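Local coordinates for Co-chaperone DjlA N-terminal domain-containing protein (Porphyromonas gingivalis, PDB 2H5N) that is of unknown function but binds magnesium and belongs to the TerB family, with a possible DjlA-like co-chaperone role, at residues M11-A25 with M79-L91. Numbering follows the deposited sequence. Where two conformers were deposited one is given.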
loop_
_atom_site.group_PDB
_atom_site.type_symbol
_atom_site.label_atom_id
_atom_site.label_comp_id
_atom_site.label_asym_id
_atom_site.label_seq_id
_atom_site.Cartn_x
_atom_site.Cartn_y
_atom_site.Cartn_z
ATOM N N MET A 11 13.198 30.221 3.597
ATOM C CA MET A 11 12.948 28.937 4.269
ATOM C C MET A 11 13.633 27.889 3.411
ATOM O O MET A 11 13.351 27.783 2.219
ATOM C CB MET A 11 11.438 28.683 4.404
ATOM C CG MET A 11 11.075 27.387 5.111
ATOM S SD MET A 11 9.287 27.181 5.330
ATOM C CE MET A 11 9.229 28.325 6.676
ATOM N N THR A 12 14.608 27.184 3.963
ATOM C CA THR A 12 15.375 26.224 3.152
ATOM C C THR A 12 15.191 24.785 3.615
ATOM O O THR A 12 14.994 24.532 4.809
ATOM C CB THR A 12 16.899 26.547 3.116
ATOM O OG1 THR A 12 17.414 26.604 4.460
ATOM C CG2 THR A 12 17.160 27.854 2.414
ATOM N N PHE A 13 15.268 23.845 2.671
ATOM C CA PHE A 13 15.203 22.416 2.993
ATOM C C PHE A 13 16.253 21.632 2.238
ATOM O O PHE A 13 16.384 21.774 1.024
ATOM C CB PHE A 13 13.816 21.840 2.649
ATOM C CG PHE A 13 12.688 22.509 3.370
ATOM C CD1 PHE A 13 12.201 21.989 4.573
ATOM C CD2 PHE A 13 12.109 23.664 2.861
ATOM C CE1 PHE A 13 11.145 22.601 5.240
ATOM C CE2 PHE A 13 11.069 24.296 3.534
ATOM C CZ PHE A 13 10.573 23.758 4.726
ATOM N N SER A 14 17.002 20.796 2.960
ATOM C CA SER A 14 17.943 19.850 2.322
ATOM C C SER A 14 17.176 18.840 1.476
ATOM O O SER A 14 15.973 18.687 1.668
ATOM C CB SER A 14 18.798 19.155 3.370
ATOM O OG SER A 14 18.045 18.164 4.053
ATOM N N GLY A 15 17.856 18.216 0.508
ATOM C CA GLY A 15 17.325 17.081 -0.222
ATOM C C GLY A 15 16.759 15.965 0.648
ATOM O O GLY A 15 15.711 15.402 0.324
ATOM N N GLN A 16 17.426 15.607 1.745
ATOM C CA GLN A 16 16.874 14.518 2.574
ATOM C C GLN A 16 15.683 14.985 3.435
ATOM O O GLN A 16 14.804 14.192 3.736
ATOM C CB GLN A 16 17.956 13.692 3.331
ATOM C CG GLN A 16 18.679 14.368 4.493
ATOM C CD GLN A 16 19.934 13.607 4.984
ATOM O OE1 GLN A 16 19.904 12.391 5.251
ATOM N NE2 GLN A 16 21.033 14.329 5.110
ATOM N N GLU A 17 15.631 16.274 3.780
ATOM C CA GLU A 17 14.435 16.833 4.436
ATOM C C GLU A 17 13.234 16.837 3.503
ATOM O O GLU A 17 12.152 16.445 3.919
ATOM C CB GLU A 17 14.674 18.246 4.968
ATOM C CG GLU A 17 15.444 18.269 6.305
ATOM C CD GLU A 17 16.007 19.663 6.654
ATOM O OE1 GLU A 17 16.169 20.516 5.728
ATOM O OE2 GLU A 17 16.317 19.904 7.848
ATOM N N LEU A 18 13.429 17.240 2.244
ATOM C CA LEU A 18 12.381 17.188 1.247
ATOM C C LEU A 18 11.863 15.771 1.008
ATOM O O LEU A 18 10.663 15.561 0.889
ATOM C CB LEU A 18 12.901 17.778 -0.078
ATOM C CG LEU A 18 13.096 19.312 -0.118
ATOM C CD1 LEU A 18 13.743 19.726 -1.470
ATOM C CD2 LEU A 18 11.779 20.066 0.042
ATOM N N THR A 19 12.783 14.802 0.910
ATOM C CA THR A 19 12.435 13.395 0.783
ATOM C C THR A 19 11.597 12.963 2.005
ATOM O O THR A 19 10.620 12.218 1.876
ATOM C CB THR A 19 13.744 12.555 0.671
ATOM O OG1 THR A 19 14.520 13.032 -0.458
ATOM C CG2 THR A 19 13.435 11.109 0.462
ATOM N N ALA A 20 12.002 13.419 3.188
ATOM C CA ALA A 20 11.280 13.124 4.435
ATOM C C ALA A 20 9.853 13.655 4.460
ATOM O O ALA A 20 8.922 12.956 4.911
ATOM C CB ALA A 20 12.076 13.649 5.652
ATOM N N ILE A 21 9.690 14.909 4.017
ATOM C CA ILE A 21 8.379 15.537 3.910
ATOM C C ILE A 21 7.431 14.720 3.031
ATOM O O ILE A 21 6.317 14.353 3.449
ATOM C CB ILE A 21 8.503 17.000 3.376
ATOM C CG1 ILE A 21 9.199 17.874 4.457
ATOM C CG2 ILE A 21 7.102 17.574 2.938
ATOM C CD1 ILE A 21 9.651 19.233 3.972
ATOM N N ILE A 22 7.895 14.393 1.840
ATOM C CA ILE A 22 7.090 13.618 0.909
ATOM C C ILE A 22 6.794 12.166 1.393
ATOM O O ILE A 22 5.691 11.674 1.181
ATOM C CB ILE A 22 7.590 13.759 -0.589
ATOM C CG1 ILE A 22 6.457 13.401 -1.536
ATOM C CG2 ILE A 22 8.788 12.877 -0.919
ATOM C CD1 ILE A 22 5.293 14.405 -1.525
ATOM N N LYS A 23 7.733 11.541 2.109
ATOM C CA LYS A 23 7.532 10.226 2.757
ATOM C C LYS A 23 6.447 10.290 3.875
ATOM O O LYS A 23 5.630 9.368 4.039
ATOM C CB LYS A 23 8.888 9.735 3.321
ATOM C CG LYS A 23 8.957 8.335 3.976
ATOM C CD LYS A 23 8.604 7.230 2.961
ATOM C CE LYS A 23 9.130 5.835 3.328
ATOM N NZ LYS A 23 9.563 5.010 2.109
ATOM N N MET A 24 6.416 11.389 4.610
ATOM C CA MET A 24 5.365 11.576 5.619
ATOM C C MET A 24 3.984 11.710 4.975
ATOM O O MET A 24 3.017 11.119 5.441
ATOM C CB MET A 24 5.698 12.740 6.575
ATOM C CG MET A 24 6.962 12.457 7.479
ATOM S SD MET A 24 6.732 11.074 8.647
ATOM C CE MET A 24 7.327 9.692 7.638
ATOM N N ALA A 25 3.932 12.423 3.859
ATOM C CA ALA A 25 2.714 12.665 3.094
ATOM C C ALA A 25 2.175 11.399 2.462
ATOM O O ALA A 25 0.966 11.140 2.521
ATOM C CB ALA A 25 2.973 13.730 2.025
ATOM N N MET A 79 13.686 19.656 13.104
ATOM C CA MET A 79 13.608 20.979 12.459
ATOM C C MET A 79 13.193 22.059 13.482
ATOM O O MET A 79 12.532 21.762 14.476
ATOM C CB MET A 79 12.619 20.989 11.277
ATOM C CG MET A 79 13.026 20.154 10.079
ATOM S SD MET A 79 11.859 20.124 8.663
ATOM C CE MET A 79 10.323 20.271 9.396
ATOM N N ASP A 80 13.540 23.310 13.192
ATOM C CA ASP A 80 13.093 24.460 13.983
ATOM C C ASP A 80 11.576 24.600 13.856
ATOM O O ASP A 80 10.967 24.062 12.914
ATOM C CB ASP A 80 13.761 25.706 13.446
ATOM C CG ASP A 80 13.527 25.860 11.952
ATOM O OD1 ASP A 80 14.213 25.189 11.159
ATOM O OD2 ASP A 80 12.608 26.595 11.570
ATOM N N GLU A 81 10.958 25.324 14.790
ATOM C CA GLU A 81 9.497 25.387 14.842
ATOM C C GLU A 81 8.838 26.012 13.609
ATOM O O GLU A 81 7.736 25.619 13.241
ATOM C CB GLU A 81 9.005 26.101 16.099
ATOM C CG GLU A 81 9.395 25.425 17.414
ATOM C CD GLU A 81 8.852 24.024 17.549
ATOM O OE1 GLU A 81 7.723 23.763 17.104
ATOM O OE2 GLU A 81 9.570 23.177 18.116
ATOM N N GLU A 82 9.493 26.971 12.971
ATOM C CA GLU A 82 8.907 27.602 11.772
ATOM C C GLU A 82 8.721 26.581 10.640
ATOM O O GLU A 82 7.672 26.531 9.977
ATOM C CB GLU A 82 9.703 28.842 11.322
ATOM C CG GLU A 82 9.319 29.404 9.936
ATOM C CD GLU A 82 8.923 30.898 9.890
ATOM O OE1 GLU A 82 7.718 31.212 10.107
ATOM O OE2 GLU A 82 9.778 31.766 9.578
ATOM N N ARG A 83 9.738 25.773 10.416
ATOM C CA ARG A 83 9.679 24.750 9.378
ATOM C C ARG A 83 8.707 23.633 9.736
ATOM O O ARG A 83 7.922 23.248 8.893
ATOM C CB ARG A 83 11.098 24.290 8.985
ATOM C CG ARG A 83 11.732 25.334 8.019
ATOM C CD ARG A 83 13.079 24.927 7.446
ATOM N NE ARG A 83 13.931 24.254 8.447
ATOM C CZ ARG A 83 14.775 23.252 8.178
ATOM N NH1 ARG A 83 15.483 22.688 9.148
ATOM N NH2 ARG A 83 14.911 22.791 6.950
ATOM N N LYS A 84 8.672 23.218 11.015
ATOM C CA LYS A 84 7.665 22.277 11.491
ATOM C C LYS A 84 6.220 22.736 11.224
ATOM O O LYS A 84 5.371 21.929 10.837
ATOM C CB LYS A 84 7.849 21.985 12.998
ATOM C CG LYS A 84 8.953 21.027 13.272
ATOM C CD LYS A 84 9.056 20.713 14.764
ATOM C CE LYS A 84 10.097 19.647 14.990
ATOM N NZ LYS A 84 9.914 18.889 16.315
ATOM N N LYS A 85 5.950 24.014 11.463
ATOM C CA LYS A 85 4.637 24.605 11.247
ATOM C C LYS A 85 4.212 24.517 9.774
ATOM O O LYS A 85 3.058 24.211 9.439
ATOM C CB LYS A 85 4.641 26.068 11.741
ATOM C CG LYS A 85 3.471 26.904 11.282
ATOM C CD LYS A 85 3.552 28.329 11.803
ATOM C CE LYS A 85 2.313 29.109 11.426
ATOM N NZ LYS A 85 2.488 29.948 10.196
ATOM N N TYR A 86 5.170 24.782 8.898
ATOM C CA TYR A 86 4.958 24.713 7.478
ATOM C C TYR A 86 4.715 23.250 7.051
ATOM O O TYR A 86 3.776 22.950 6.297
ATOM C CB TYR A 86 6.201 25.249 6.804
ATOM C CG TYR A 86 5.932 25.749 5.424
ATOM C CD1 TYR A 86 6.307 24.994 4.310
ATOM C CD2 TYR A 86 5.280 26.974 5.219
ATOM C CE1 TYR A 86 6.047 25.424 3.034
ATOM C CE2 TYR A 86 5.025 27.426 3.917
ATOM C CZ TYR A 86 5.420 26.643 2.842
ATOM O OH TYR A 86 5.200 27.069 1.553
ATOM N N VAL A 87 5.521 22.323 7.567
ATOM C CA VAL A 87 5.271 20.899 7.267
ATOM C C VAL A 87 3.912 20.442 7.766
ATOM O O VAL A 87 3.202 19.722 7.037
ATOM C CB VAL A 87 6.371 19.953 7.792
ATOM C CG1 VAL A 87 6.042 18.496 7.426
ATOM C CG2 VAL A 87 7.718 20.329 7.192
ATOM N N ALA A 88 3.545 20.813 9.004
ATOM C CA ALA A 88 2.190 20.495 9.514
ATOM C C ALA A 88 1.072 21.113 8.654
ATOM O O ALA A 88 0.011 20.510 8.462
ATOM C CB ALA A 88 2.022 20.931 10.987
ATOM N N SER A 89 1.298 22.322 8.150
ATOM C CA SER A 89 0.255 23.014 7.380
ATOM C C SER A 89 0.032 22.255 6.100
ATOM O O SER A 89 -1.101 22.024 5.709
ATOM C CB SER A 89 0.590 24.503 7.131
ATOM O OG SER A 89 0.881 25.134 8.368
ATOM N N TYR A 90 1.132 21.833 5.497
ATOM C CA TYR A 90 1.158 21.046 4.267
ATOM C C TYR A 90 0.410 19.722 4.429
ATOM O O TYR A 90 -0.429 19.357 3.609
ATOM C CB TYR A 90 2.622 20.779 3.881
ATOM C CG TYR A 90 2.806 19.754 2.778
ATOM C CD1 TYR A 90 2.297 19.991 1.497
ATOM C CD2 TYR A 90 3.491 18.538 3.011
ATOM C CE1 TYR A 90 2.459 19.073 0.495
ATOM C CE2 TYR A 90 3.675 17.612 1.982
ATOM C CZ TYR A 90 3.156 17.887 0.723
ATOM O OH TYR A 90 3.302 16.995 -0.334
ATOM N N LEU A 91 0.686 19.018 5.525
ATOM C CA LEU A 91 0.053 17.749 5.746
ATOM C C LEU A 91 -1.445 17.955 5.940
ATOM O O LEU A 91 -2.234 17.167 5.464
ATOM C CB LEU A 91 0.717 16.984 6.886
ATOM C CG LEU A 91 2.131 16.439 6.584
ATOM C CD1 LEU A 91 2.766 15.980 7.864
ATOM C CD2 LEU A 91 2.136 15.295 5.521
#
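Arg83 reaches across to Glu17 end-on, NH2 to OE1 at 2.9 Å and NH1 to OE2 at 3.2 Å. The fit is not coplanar: carboxylate and guanidinium planes stand 61° apart, and both nitrogens approach from above the carboxylate plane. Ser14 N takes OE1 from the opposite face, while Glu17 N bonds to Ser14 OG, a capping box that opens helix 15-30. On its other flank, Arg83 NE gives a straight bond to the syn lone pair of Asp80 OD1 (2.9 Å). Asp80 N-caps helix 81-94 through Arg83 N, so the charge network ties two helix starts together.

At this more exposed end Arg83 also lays CD over a face of the Phe13 ring, 4.1 Å from its centroid. Met11, extended through chi1 (-179°) and chi2, carries SD over the Tyr86 ring, 3.9 Å from the centroid, a Met-aromatic contact. Deeper in, Ile21 CD1 meets Val87 CG2, and Tyr90 CE2 packs against Ile21 CG2 (3.6 Å); the Tyr90 hydroxyl is hydrogen-bonded to Met43 O. Leu91 CD2 closes on Ala25 CA at 3.6 Å. Segments 15-25 and 81-91 run the same general way, axes inclined 34°: helix-helix packing, buried at this end, consistent with the all-helical TerB fold.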